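Local coordinates for membrane lipoprotein family protein (Aeropyrum pernix, PDB 4PEV), which binds adenosine and probably serves, as the membrane-attached solute-binding lipoprotein of an ABC transporter, in nucleoside uptake, at residues D78-A81 against E82-V86; E124-E127 against K128-R132; Y138-I141 against D142-T145; V303-Y306 against T307-D311; Q386-S390 against G391-F395. All blocks are in the same frame, centred on the assembly; numbering follows the deposited sequence.

Contact 1: residues D78-A81 against E82-V86; sequences DRAA and EELGV
With chi1 at -154°, R79 places CG beside its own carbonyl carbon, on the side of the next turn, while E83, one turn further along helix 69-84, sets CG next to its backbone N (chi1 -77°) and runs extended; the two chains therefore lie alongside each other and point the same way. The acid meets the aliphatic part of the arginine: E83 OE1 is 3.3 Å from R79 CG. A bend at chi3 then carries the guanidinium off, leaving R79 NE 5.0 Å from E83 OE1, with the two flat groups turned 46° apart. The guanidinium pairs instead with D302 and makes a cation-pi contact with Y306, which E83 also reaches through a weak hydrogen bond from OE2. Beneath these chains E83 N donates to R79 O at 2.9 Å and L84 N to A80 O at 3.0 Å. At G85 a positive phi turns the chain so that A81 CA comes within 3.5 Å of V86 O in a CA-H...O contact. With an alanine at R79, D302 is likely to be left without its cationic mate and the Y306 ring without its cation. Both charged ends thus turn to helix 301-313, and the attraction between them probably acts only through space.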
loop_
_atom_site.group_PDB
_atom_site.type_symbol
_atom_site.label_atom_id
_atom_site.label_comp_id
_atom_site.label_asym_id
_atom_site.label_seq_id
_atom_site.Cartn_x
_atom_site.Cartn_y
_atom_site.Cartn_z
ATOM N N ASP C 78 -18.381 0.840 -1.874
ATOM C CA ASP C 78 -19.331 0.153 -2.764
ATOM C C ASP C 78 -20.039 -0.976 -2.003
ATOM O O ASP C 78 -21.242 -1.189 -2.163
ATOM C CB ASP C 78 -18.634 -0.401 -4.028
ATOM C CG ASP C 78 -18.244 0.712 -5.072
ATOM O OD1 ASP C 78 -18.944 1.760 -5.157
ATOM O OD2 ASP C 78 -17.236 0.522 -5.823
ATOM N N ARG C 79 -19.291 -1.682 -1.162
ATOM C CA ARG C 79 -19.850 -2.742 -0.314
ATOM C C ARG C 79 -20.876 -2.177 0.690
ATOM O O ARG C 79 -21.900 -2.801 0.954
ATOM C CB ARG C 79 -18.725 -3.480 0.434
ATOM C CG ARG C 79 -19.012 -4.921 0.844
ATOM C CD ARG C 79 -18.028 -5.403 1.925
ATOM N NE ARG C 79 -16.612 -5.064 1.641
ATOM C CZ ARG C 79 -15.606 -5.034 2.540
ATOM N NH1 ARG C 79 -15.795 -5.321 3.842
ATOM N NH2 ARG C 79 -14.383 -4.704 2.122
ATOM N N ALA C 80 -20.610 -0.996 1.230
ATOM C CA ALA C 80 -21.531 -0.363 2.172
ATOM C C ALA C 80 -22.814 0.132 1.497
ATOM O O ALA C 80 -23.897 0.009 2.053
ATOM C CB ALA C 80 -20.836 0.780 2.870
ATOM N N ALA C 81 -22.691 0.686 0.294
ATOM C CA ALA C 81 -23.856 1.063 -0.511
ATOM C C ALA C 81 -24.828 -0.091 -0.655
ATOM O O ALA C 81 -26.014 0.073 -0.411
ATOM C CB ALA C 81 -23.431 1.542 -1.888
ATOM N N GLU C 82 -24.317 -1.259 -1.040
ATOM C CA GLU C 82 -25.172 -2.402 -1.323
ATOM C C GLU C 82 -25.637 -3.106 -0.050
ATOM O O GLU C 82 -26.823 -3.342 0.097
ATOM C CB GLU C 82 -24.477 -3.369 -2.289
ATOM C CG GLU C 82 -25.212 -4.686 -2.577
ATOM C CD GLU C 82 -26.655 -4.547 -3.101
ATOM O OE1 GLU C 82 -27.481 -5.425 -2.762
ATOM O OE2 GLU C 82 -26.989 -3.599 -3.856
ATOM N N GLU C 83 -24.729 -3.432 0.869
ATOM C CA GLU C 83 -25.104 -4.189 2.071
ATOM C C GLU C 83 -25.906 -3.353 3.072
ATOM O O GLU C 83 -26.920 -3.803 3.574
ATOM C CB GLU C 83 -23.877 -4.762 2.783
ATOM C CG GLU C 83 -23.265 -6.006 2.147
ATOM C CD GLU C 83 -21.980 -6.472 2.853
ATOM O OE1 GLU C 83 -21.113 -7.100 2.192
ATOM O OE2 GLU C 83 -21.822 -6.208 4.069
ATOM N N LEU C 84 -25.451 -2.141 3.371
ATOM C CA LEU C 84 -26.104 -1.298 4.398
ATOM C C LEU C 84 -27.109 -0.289 3.846
ATOM O O LEU C 84 -27.803 0.339 4.619
ATOM C CB LEU C 84 -25.060 -0.538 5.224
ATOM C CG LEU C 84 -23.841 -1.339 5.675
ATOM C CD1 LEU C 84 -22.966 -0.504 6.591
ATOM C CD2 LEU C 84 -24.258 -2.635 6.353
ATOM N N GLY C 85 -27.159 -0.107 2.530
ATOM C CA GLY C 85 -28.184 0.725 1.899
ATOM C C GLY C 85 -27.901 2.218 1.817
ATOM O O GLY C 85 -28.806 2.996 1.504
ATOM N N VAL C 86 -26.655 2.624 2.042
ATOM C CA VAL C 86 -26.307 4.051 2.092
ATOM C C VAL C 86 -26.077 4.642 0.689
ATOM O O VAL C 86 -25.827 3.900 -0.268
ATOM C CB VAL C 86 -25.075 4.322 3.008
ATOM C CG1 VAL C 86 -25.002 3.321 4.147
ATOM C CG2 VAL C 86 -23.770 4.286 2.250
#

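Contact 2: residues E124-E127 against K128-R132; sequences EPLE and KVAPR
The carbonyl O of P125 receives two backbone N-H groups, V129 N at 3.1 Å and, more weakly, K128 N at 3.4 Å. The next bond along helix 123-132 is cleaner: A130 N reaches L126 O at 2.9 Å with an angle of 167° at the hydrogen, and it does so in the carbonyl plane. One residue later the pattern fails, because P131 has no N-H to give; its CD lies 3.3 Å from E127 O, and the helix kinks there. On one flank E124 and K128 lie side by side, pointing the same way. K128 starts with chi1 at -61°, continues extended and bends only at chi4, which takes NZ to 3.4 Å from E124 OE2, a salt bridge whose hydrogen bond is weak. On the buried flank, L126 directs CG opposite its backbone N (chi1 -179°), and its CD1 branch touches A130 CB at 4.0 Å. Both of these residues rest on Y138 of strand 137-141 and on V152. E127 turns its carboxylate to the backbone N of R146, and V129 packs on L103 and S107 of helix 99-108. Chemically the helix is two-sided: a salt bridge between exposed residues with only a weak hydrogen bond in it, which probably adds modest stability, and an apolar flank laid against the parallel sheet.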
loop_
_atom_site.group_PDB
_atom_site.type_symbol
_atom_site.label_atom_id
_atom_site.label_comp_id
_atom_site.label_asym_id
_atom_site.label_seq_id
_atom_site.Cartn_x
_atom_site.Cartn_y
_atom_site.Cartn_z
ATOM N N GLU C 124 -3.731 17.964 6.944
ATOM C CA GLU C 124 -3.569 19.398 7.152
ATOM C C GLU C 124 -4.908 20.133 7.057
ATOM O O GLU C 124 -5.303 20.782 8.019
ATOM C CB GLU C 124 -2.573 19.963 6.138
ATOM C CG GLU C 124 -1.196 20.292 6.684
ATOM C CD GLU C 124 -0.883 21.769 6.543
ATOM O OE1 GLU C 124 0.236 22.092 6.070
ATOM O OE2 GLU C 124 -1.769 22.601 6.871
ATOM N N PRO C 125 -5.625 20.024 5.912
ATOM C CA PRO C 125 -6.893 20.727 5.810
ATOM C C PRO C 125 -7.929 20.330 6.852
ATOM O O PRO C 125 -8.723 21.169 7.260
ATOM C CB PRO C 125 -7.389 20.344 4.414
ATOM C CG PRO C 125 -6.163 20.052 3.650
ATOM C CD PRO C 125 -5.305 19.346 4.643
ATOM N N LEU C 126 -7.935 19.067 7.257
ATOM C CA LEU C 126 -8.910 18.577 8.243
ATOM C C LEU C 126 -8.662 19.139 9.644
ATOM O O LEU C 126 -9.607 19.485 10.344
ATOM C CB LEU C 126 -8.903 17.047 8.301
ATOM C CG LEU C 126 -9.889 16.429 9.280
ATOM C CD1 LEU C 126 -11.318 16.646 8.820
ATOM C CD2 LEU C 126 -9.618 14.946 9.406
ATOM N N GLU C 127 -7.391 19.200 10.044
ATOM C CA GLU C 127 -6.983 19.782 11.335
ATOM C C GLU C 127 -7.599 21.174 11.527
ATOM O O GLU C 127 -7.958 21.552 12.634
ATOM C CB GLU C 127 -5.437 19.843 11.441
ATOM C CG GLU C 127 -4.770 18.522 11.864
ATOM C CD GLU C 127 -3.245 18.468 11.665
ATOM O OE1 GLU C 127 -2.655 17.424 12.015
ATOM O OE2 GLU C 127 -2.616 19.432 11.157
ATOM N N LYS C 128 -7.732 21.903 10.426
ATOM C CA LYS C 128 -8.338 23.227 10.393
ATOM C C LYS C 128 -9.867 23.199 10.347
ATOM O O LYS C 128 -10.524 23.986 11.038
ATOM C CB LYS C 128 -7.827 23.979 9.162
ATOM C CG LYS C 128 -6.321 24.169 9.163
ATOM C CD LYS C 128 -5.827 24.876 7.911
ATOM C CE LYS C 128 -4.556 25.667 8.194
ATOM N NZ LYS C 128 -3.599 25.514 7.065
ATOM N N VAL C 129 -10.428 22.306 9.528
ATOM C CA VAL C 129 -11.866 22.307 9.236
ATOM C C VAL C 129 -12.720 21.632 10.320
ATOM O O VAL C 129 -13.800 22.139 10.677
ATOM C CB VAL C 129 -12.151 21.645 7.872
ATOM C CG1 VAL C 129 -13.644 21.429 7.669
ATOM C CG2 VAL C 129 -11.586 22.486 6.739
ATOM N N ALA C 130 -12.238 20.494 10.824
ATOM C CA ALA C 130 -12.955 19.693 11.802
ATOM C C ALA C 130 -13.466 20.474 13.006
ATOM O O ALA C 130 -14.615 20.281 13.398
ATOM C CB ALA C 130 -12.100 18.536 12.261
ATOM N N PRO C 131 -12.628 21.340 13.618
ATOM C CA PRO C 131 -13.167 22.070 14.782
ATOM C C PRO C 131 -14.267 23.100 14.449
ATOM O O PRO C 131 -15.145 23.300 15.275
ATOM C CB PRO C 131 -11.925 22.734 15.396
ATOM C CG PRO C 131 -10.954 22.828 14.273
ATOM C CD PRO C 131 -11.186 21.592 13.450
ATOM N N ARG C 132 -14.232 23.722 13.267
ATOM C CA ARG C 132 -15.357 24.563 12.791
ATOM C C ARG C 132 -16.725 23.861 12.622
ATOM O O ARG C 132 -17.739 24.532 12.627
ATOM C CB ARG C 132 -15.046 25.195 11.438
ATOM C CG ARG C 132 -13.831 26.087 11.394
ATOM C CD ARG C 132 -13.805 26.816 10.069
ATOM N NE ARG C 132 -12.477 26.776 9.473
ATOM C CZ ARG C 132 -12.214 26.977 8.179
ATOM N NH1 ARG C 132 -13.189 27.242 7.312
ATOM N NH2 ARG C 132 -10.957 26.909 7.739
#

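Contact 3: residues Y138-I141 against D142-T145; sequences YALI and DAAT. With ADN (adenosine), chain F.
Apolar contact comes first: L140, near the end of strand 137-141, meets A143 of the loop that follows. A chi1 of -175° carries CG of L140 toward the returning loop, and CG and CD2 of L140 each lie 3.9 Å from A143 CB. The leucine also lies against the backbone, its CG being 3.5 Å from A143 O and its CD2 4.2 Å from A144 N. I141, the next strand residue, turns its side chain to V301 and A304 of helix 301-313, so the two neighbours serve opposite faces of the sheet; the CD2 branch of L140 also packs on L126 of helix 123-132.

The backbone makes the turn at D142, whose phi/psi of 73°/17° lies in the left-handed helical region. Strand 137-141 lies inside a parallel sheet, bonded through Y138 and A139 to residues of strands 152-157 and 114-118, and D142 follows directly on its C-terminal end.

Polar contact belongs to the D142 carboxylate, and it is divided. OD2 of D142 accepts the hydroxyl O2' of adenosine at 2.8 Å, while OD1 forms a salt bridge with K299, a lysine that also bonds the nucleoside. E159 brings a like charge close to OD1. The lysine probably offsets this gathering of negative charge, and its bond together with that from O2' is likely to hold the carboxylate's rotation. One oxygen is thereby committed to the protein and the other to the ribose, a division consistent with recognition of a sugar 2'-hydroxyl.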
loop_
_atom_site.group_PDB
_atom_site.type_symbol
_atom_site.label_atom_id
_atom_site.label_comp_id
_atom_site.label_asym_id
_atom_site.label_seq_id
_atom_site.Cartn_x
_atom_site.Cartn_y
_atom_site.Cartn_z
ATOM N N TYR C 138 -16.264 12.811 10.502
ATOM C CA TYR C 138 -15.228 12.590 9.494
ATOM C C TYR C 138 -14.513 11.277 9.744
ATOM O O TYR C 138 -14.251 10.936 10.887
ATOM C CB TYR C 138 -14.178 13.680 9.574
ATOM C CG TYR C 138 -14.687 15.086 9.366
ATOM C CD1 TYR C 138 -14.826 15.613 8.095
ATOM C CD2 TYR C 138 -14.999 15.901 10.445
ATOM C CE1 TYR C 138 -15.278 16.896 7.906
ATOM C CE2 TYR C 138 -15.436 17.193 10.266
ATOM C CZ TYR C 138 -15.578 17.679 8.998
ATOM O OH TYR C 138 -16.021 18.959 8.810
ATOM N N ALA C 139 -14.174 10.551 8.678
ATOM C CA ALA C 139 -13.193 9.465 8.778
ATOM C C ALA C 139 -11.978 9.801 7.919
ATOM O O ALA C 139 -12.104 10.065 6.736
ATOM C CB ALA C 139 -13.794 8.133 8.374
ATOM N N LEU C 140 -10.809 9.842 8.546
ATOM C CA LEU C 140 -9.559 10.079 7.842
ATOM C C LEU C 140 -8.916 8.731 7.617
ATOM O O LEU C 140 -8.740 7.976 8.563
ATOM C CB LEU C 140 -8.649 10.972 8.679
ATOM C CG LEU C 140 -7.332 11.440 8.051
ATOM C CD1 LEU C 140 -7.491 11.944 6.615
ATOM C CD2 LEU C 140 -6.694 12.519 8.915
ATOM N N ILE C 141 -8.601 8.405 6.367
ATOM C CA ILE C 141 -7.997 7.106 6.046
ATOM C C ILE C 141 -6.520 7.279 5.693
ATOM O O ILE C 141 -6.160 8.191 4.937
ATOM C CB ILE C 141 -8.699 6.401 4.869
ATOM C CG1 ILE C 141 -10.229 6.414 5.027
ATOM C CG2 ILE C 141 -8.185 4.980 4.715
ATOM C CD1 ILE C 141 -10.756 5.844 6.330
ATOM N N ASP C 142 -5.687 6.396 6.263
ATOM C CA ASP C 142 -4.236 6.365 6.044
ATOM C C ASP C 142 -3.512 7.518 6.744
ATOM O O ASP C 142 -2.366 7.827 6.420
ATOM C CB ASP C 142 -3.918 6.357 4.537
ATOM C CG ASP C 142 -2.599 5.656 4.203
ATOM O OD1 ASP C 142 -2.367 4.547 4.733
ATOM O OD2 ASP C 142 -1.806 6.200 3.388
ATOM N N ALA C 143 -4.180 8.149 7.706
ATOM C CA ALA C 143 -3.580 9.258 8.452
ATOM C C ALA C 143 -4.335 9.503 9.731
ATOM O O ALA C 143 -5.480 9.086 9.879
ATOM C CB ALA C 143 -3.538 10.535 7.622
ATOM N N ALA C 144 -3.655 10.169 10.655
ATOM C CA ALA C 144 -4.250 10.589 11.906
ATOM C C ALA C 144 -3.890 12.028 12.197
ATOM O O ALA C 144 -2.782 12.505 11.905
ATOM C CB ALA C 144 -3.807 9.700 13.045
ATOM N N THR C 145 -4.857 12.700 12.796
ATOM C CA THR C 145 -4.808 14.129 12.991
ATOM C C THR C 145 -3.864 14.426 14.179
ATOM O O THR C 145 -3.644 13.560 15.021
ATOM C CB THR C 145 -6.263 14.652 13.114
ATOM O OG1 THR C 145 -6.287 16.056 12.862
ATOM C CG2 THR C 145 -6.911 14.310 14.464
HETATM O "O5'" ADN F . 0.380 2.767 -3.421
HETATM C "C5'" ADN F . 1.254 2.756 -2.276
HETATM C "C4'" ADN F . 0.832 3.664 -1.116
HETATM O "O4'" ADN F . 0.877 5.048 -1.474
HETATM C "C3'" ADN F . -0.575 3.471 -0.557
HETATM O "O3'" ADN F . -0.657 2.354 0.335
HETATM C "C2'" ADN F . -0.837 4.814 0.117
HETATM O "O2'" ADN F . -0.274 4.906 1.433
HETATM C "C1'" ADN F . -0.136 5.785 -0.796
HETATM N N9 ADN F . -1.063 6.333 -1.805
HETATM C C8 ADN F . -1.470 5.744 -2.955
HETATM N N7 ADN F . -2.316 6.551 -3.649
HETATM C C5 ADN F . -2.441 7.684 -2.926
HETATM C C6 ADN F . -3.174 8.962 -3.047
HETATM N N6 ADN F . -3.964 9.184 -4.115
HETATM N N1 ADN F . -3.039 9.882 -2.060
HETATM C C2 ADN F . -2.261 9.671 -0.976
HETATM N N3 ADN F . -1.570 8.538 -0.799
HETATM C C4 ADN F . -1.620 7.531 -1.713
#

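Contact 4: residues V303-Y306 against T307-D311; sequences VAVY and TAIKD
Helix 301-313 follows the crossover from the mixed sheet and packs on the parallel sheet of the other lobe; within it V303 O is gripped twice by T307. The backbone N of T307 bonds that oxygen at 2.8 Å, and OG1 of T307 does so at 2.9 Å. The two donors come from opposite faces of the carbonyl plane, OG1 standing 39° out of it. A chi1 of -68° makes this possible by setting OG1 opposite the threonine's carbonyl carbon, folded back over the preceding turn. The neighbouring bond from A308 N to A304 O is 2.8 Å long and nearly straight. Further round, V305 and I309 lie side by side, CG1 of V305 at 3.5 Å from CD1 of I309, and they continue onto V116 and L114 of the sheet. On the flank facing helix 69-84, Y306 and K310 cross at an angle, Y306 CE2 meeting K310 CD at 4.1 Å. A valine at T307 would keep the branched shape, but V303 O would probably lose its second donor and keep the backbone N-H alone. The hydroxyl's proton is thus spent inside its own helix, which is consistent with the threonine packing on Y155 of strand 152-157.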
loop_
_atom_site.group_PDB
_atom_site.type_symbol
_atom_site.label_atom_id
_atom_site.label_comp_id
_atom_site.label_asym_id
_atom_site.label_seq_id
_atom_site.Cartn_x
_atom_site.Cartn_y
_atom_site.Cartn_z
ATOM N N VAL C 303 -11.800 -2.103 4.276
ATOM C CA VAL C 303 -12.356 -2.430 5.578
ATOM C C VAL C 303 -12.419 -1.175 6.433
ATOM O O VAL C 303 -13.399 -0.959 7.126
ATOM C CB VAL C 303 -11.567 -3.560 6.276
ATOM C CG1 VAL C 303 -12.064 -3.790 7.689
ATOM C CG2 VAL C 303 -11.681 -4.842 5.465
ATOM N N ALA C 304 -11.394 -0.336 6.382
ATOM C CA ALA C 304 -11.455 0.963 7.075
ATOM C C ALA C 304 -12.731 1.694 6.686
ATOM O O ALA C 304 -13.584 1.943 7.540
ATOM C CB ALA C 304 -10.242 1.825 6.742
ATOM N N VAL C 305 -12.861 1.991 5.391
ATOM C CA VAL C 305 -13.992 2.758 4.861
ATOM C C VAL C 305 -15.309 2.108 5.232
ATOM O O VAL C 305 -16.236 2.795 5.659
ATOM C CB VAL C 305 -13.942 2.876 3.320
ATOM C CG1 VAL C 305 -15.248 3.429 2.755
ATOM C CG2 VAL C 305 -12.786 3.754 2.882
ATOM N N TYR C 306 -15.386 0.791 5.056
ATOM C CA TYR C 306 -16.609 0.040 5.359
ATOM C C TYR C 306 -16.956 0.051 6.867
ATOM O O TYR C 306 -18.120 0.189 7.241
ATOM C CB TYR C 306 -16.492 -1.413 4.858
ATOM C CG TYR C 306 -17.729 -2.217 5.159
ATOM C CD1 TYR C 306 -18.812 -2.170 4.311
ATOM C CD2 TYR C 306 -17.837 -2.972 6.322
ATOM C CE1 TYR C 306 -19.966 -2.873 4.588
ATOM C CE2 TYR C 306 -18.988 -3.668 6.609
ATOM C CZ TYR C 306 -20.046 -3.613 5.733
ATOM O OH TYR C 306 -21.212 -4.295 5.973
ATOM N N THR C 307 -15.947 -0.105 7.721
ATOM C CA THR C 307 -16.133 -0.047 9.160
ATOM C C THR C 307 -16.589 1.343 9.587
ATOM O O THR C 307 -17.551 1.486 10.320
ATOM C CB THR C 307 -14.826 -0.447 9.883
ATOM O OG1 THR C 307 -14.584 -1.844 9.654
ATOM C CG2 THR C 307 -14.904 -0.185 11.379
ATOM N N ALA C 308 -15.912 2.376 9.115
ATOM C CA ALA C 308 -16.309 3.757 9.454
ATOM C C ALA C 308 -17.749 4.107 9.034
ATOM O O ALA C 308 -18.426 4.882 9.710
ATOM C CB ALA C 308 -15.333 4.750 8.843
ATOM N N ILE C 309 -18.198 3.555 7.910
ATOM C CA ILE C 309 -19.551 3.785 7.428
ATOM C C ILE C 309 -20.568 2.980 8.223
ATOM O O ILE C 309 -21.669 3.468 8.507
ATOM C CB ILE C 309 -19.675 3.421 5.947
ATOM C CG1 ILE C 309 -18.853 4.397 5.120
ATOM C CG2 ILE C 309 -21.123 3.485 5.493
ATOM C CD1 ILE C 309 -18.627 3.955 3.698
ATOM N N LYS C 310 -20.212 1.746 8.565
ATOM C CA LYS C 310 -21.094 0.890 9.365
ATOM C C LYS C 310 -21.301 1.503 10.748
ATOM O O LYS C 310 -22.431 1.718 11.173
ATOM C CB LYS C 310 -20.520 -0.514 9.497
ATOM C CG LYS C 310 -21.558 -1.545 9.859
ATOM C CD LYS C 310 -20.926 -2.893 10.135
ATOM C CE LYS C 310 -21.986 -3.985 10.171
ATOM N NZ LYS C 310 -21.503 -5.141 10.971
ATOM N N ASP C 311 -20.203 1.822 11.429
ATOM C CA ASP C 311 -20.263 2.524 12.713
ATOM C C ASP C 311 -21.312 3.643 12.664
ATOM O O ASP C 311 -22.179 3.708 13.526
ATOM C CB ASP C 311 -18.887 3.091 13.115
ATOM C CG ASP C 311 -17.942 2.029 13.727
ATOM O OD1 ASP C 311 -18.221 0.812 13.650
ATOM O OD2 ASP C 311 -16.900 2.419 14.299
#

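Contact 5: residues Q386-S390 against G391-F395; sequences QKIIS and GEIKF
The chain leaves helical phi/psi at G391, where phi of 92° reverses its course so that G391 N bonds I388 O at 3.1 Å and I393 N bonds K387 O at 2.9 Å. Both donors stand well above the plane of their carbonyl. Just ahead of the glycine, S390 holds OG between its backbone N and carbonyl carbon (chi1 80°), and OG accepts E392 N at 3.1 Å with an angle of 158°; this side-chain bond to the second residue onward defines an ST turn. K387 and E392 run across each other, the carboxylate lying along the lysine's methylenes with K387 CG 3.5 Å from E392 OE2. The charges themselves stay apart, K387 NZ being 4.4 Å from E392 OE1, beyond a salt bridge, and NZ has a weak hydrogen bond to Y211 instead. I393 points back at the helix, and its CG2 branch meets CG1 of I388 at 3.6 Å. The same branch of I388 runs on to the aromatic ring, its CD1 lying at the edge of F395, in the ring plane, 3.9 Å from CE1. The exit loop is thus folded over the last turn of its own helix, while I388 and F395 together cover S164 of helix 159-181, F395 meets Y207 of helix 196-214 edge-to-face, and I393 lies against L420 near the C-terminus.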
loop_
_atom_site.group_PDB
_atom_site.type_symbol
_atom_site.label_atom_id
_atom_site.label_comp_id
_atom_site.label_asym_id
_atom_site.label_seq_id
_atom_site.Cartn_x
_atom_site.Cartn_y
_atom_site.Cartn_z
ATOM N N GLN C 386 5.544 -13.627 13.011
ATOM C CA GLN C 386 5.205 -14.082 14.357
ATOM C C GLN C 386 5.856 -13.291 15.467
ATOM O O GLN C 386 5.260 -13.125 16.525
ATOM C CB GLN C 386 5.470 -15.579 14.538
ATOM C CG GLN C 386 4.197 -16.397 14.404
ATOM C CD GLN C 386 3.050 -15.792 15.209
ATOM O OE1 GLN C 386 3.230 -15.383 16.364
ATOM N NE2 GLN C 386 1.872 -15.699 14.589
ATOM N N LYS C 387 7.066 -12.799 15.240
ATOM C CA LYS C 387 7.683 -11.904 16.208
ATOM C C LYS C 387 6.881 -10.613 16.321
ATOM O O LYS C 387 6.867 -9.986 17.378
ATOM C CB LYS C 387 9.145 -11.626 15.849
ATOM C CG LYS C 387 10.044 -12.827 16.148
ATOM C CD LYS C 387 11.422 -12.756 15.495
ATOM C CE LYS C 387 12.315 -11.732 16.172
ATOM N NZ LYS C 387 13.674 -11.710 15.566
ATOM N N ILE C 388 6.187 -10.242 15.241
ATOM C CA ILE C 388 5.404 -8.995 15.182
ATOM C C ILE C 388 4.054 -9.131 15.870
ATOM O O ILE C 388 3.710 -8.317 16.727
ATOM C CB ILE C 388 5.190 -8.519 13.722
ATOM C CG1 ILE C 388 6.496 -7.921 13.177
ATOM C CG2 ILE C 388 4.065 -7.488 13.641
ATOM C CD1 ILE C 388 6.500 -7.660 11.687
ATOM N N ILE C 389 3.296 -10.145 15.469
ATOM C CA ILE C 389 1.996 -10.446 16.082
ATOM C C ILE C 389 2.085 -10.677 17.600
ATOM O O ILE C 389 1.202 -10.245 18.351
ATOM C CB ILE C 389 1.346 -11.674 15.414
ATOM C CG1 ILE C 389 0.908 -11.310 13.987
ATOM C CG2 ILE C 389 0.175 -12.205 16.246
ATOM C CD1 ILE C 389 0.484 -12.503 13.154
ATOM N N SER C 390 3.150 -11.353 18.035
ATOM C CA SER C 390 3.371 -11.647 19.454
ATOM C C SER C 390 3.675 -10.389 20.274
ATOM O O SER C 390 3.584 -10.414 21.490
ATOM C CB SER C 390 4.522 -12.645 19.636
ATOM O OG SER C 390 5.780 -11.983 19.534
ATOM N N GLY C 391 4.053 -9.297 19.624
ATOM C CA GLY C 391 4.388 -8.079 20.353
ATOM C C GLY C 391 5.869 -8.041 20.650
ATOM O O GLY C 391 6.398 -7.008 21.056
ATOM N N GLU C 392 6.552 -9.164 20.427
ATOM C CA GLU C 392 7.994 -9.234 20.651
ATOM C C GLU C 392 8.733 -8.193 19.796
ATOM O O GLU C 392 9.842 -7.799 20.134
ATOM C CB GLU C 392 8.520 -10.645 20.362
ATOM C CG GLU C 392 9.963 -10.889 20.794
ATOM C CD GLU C 392 10.671 -11.958 19.958
ATOM O OE1 GLU C 392 11.874 -11.759 19.619
ATOM O OE2 GLU C 392 10.028 -12.994 19.639
ATOM N N ILE C 393 8.116 -7.765 18.690
ATOM C CA ILE C 393 8.648 -6.695 17.828
ATOM C C ILE C 393 7.580 -5.622 17.559
ATOM O O ILE C 393 6.412 -5.933 17.271
ATOM C CB ILE C 393 9.196 -7.273 16.499
ATOM C CG1 ILE C 393 10.705 -7.511 16.610
ATOM C CG2 ILE C 393 8.934 -6.349 15.316
ATOM C CD1 ILE C 393 11.337 -8.076 15.350
ATOM N N LYS C 394 7.999 -4.363 17.674
ATOM C CA LYS C 394 7.160 -3.219 17.344
ATOM C C LYS C 394 8.055 -2.117 16.780
ATOM O O LYS C 394 9.061 -1.743 17.385
ATOM C CB LYS C 394 6.387 -2.724 18.576
ATOM C CG LYS C 394 5.239 -1.752 18.282
ATOM C CD LYS C 394 4.742 -1.054 19.557
ATOM C CE LYS C 394 3.528 -0.165 19.321
ATOM N NZ LYS C 394 2.340 -0.956 18.888
ATOM N N PHE C 395 7.679 -1.611 15.612
ATOM C CA PHE C 395 8.437 -0.563 14.950
ATOM C C PHE C 395 8.150 0.808 15.572
ATOM O O PHE C 395 7.138 0.993 16.239
ATOM C CB PHE C 395 8.094 -0.539 13.456
ATOM C CG PHE C 395 8.490 -1.789 12.716
ATOM C CD1 PHE C 395 7.617 -2.863 12.623
ATOM C CD2 PHE C 395 9.727 -1.879 12.089
ATOM C CE1 PHE C 395 7.972 -4.010 11.930
ATOM C CE2 PHE C 395 10.091 -3.024 11.397
ATOM C CZ PHE C 395 9.213 -4.093 11.317
#

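How the contacts relate
Contacts 1 to 4 belong to the lobe built on the parallel sheet. Helices 69-84 and 301-313 join contacts 1 and 4, L84 CD1 lying 3.6 Å from K310 CA, with a weak hydrogen bond from Y306 to E83. Contact 4 reaches the strand of contact 3 where A308 CB meets A139 CB at 3.7 Å. From the other face contact 2 packs on the same strand, L126 CD2 being 3.8 Å from L140 CD2. Contact 3 therefore lies between contacts 2 and 4, and of the five it alone bonds adenosine; the A304 side chain is about 12 Å from the nucleoside. Contact 5 stands apart, its centre 25 Å from that of contact 3.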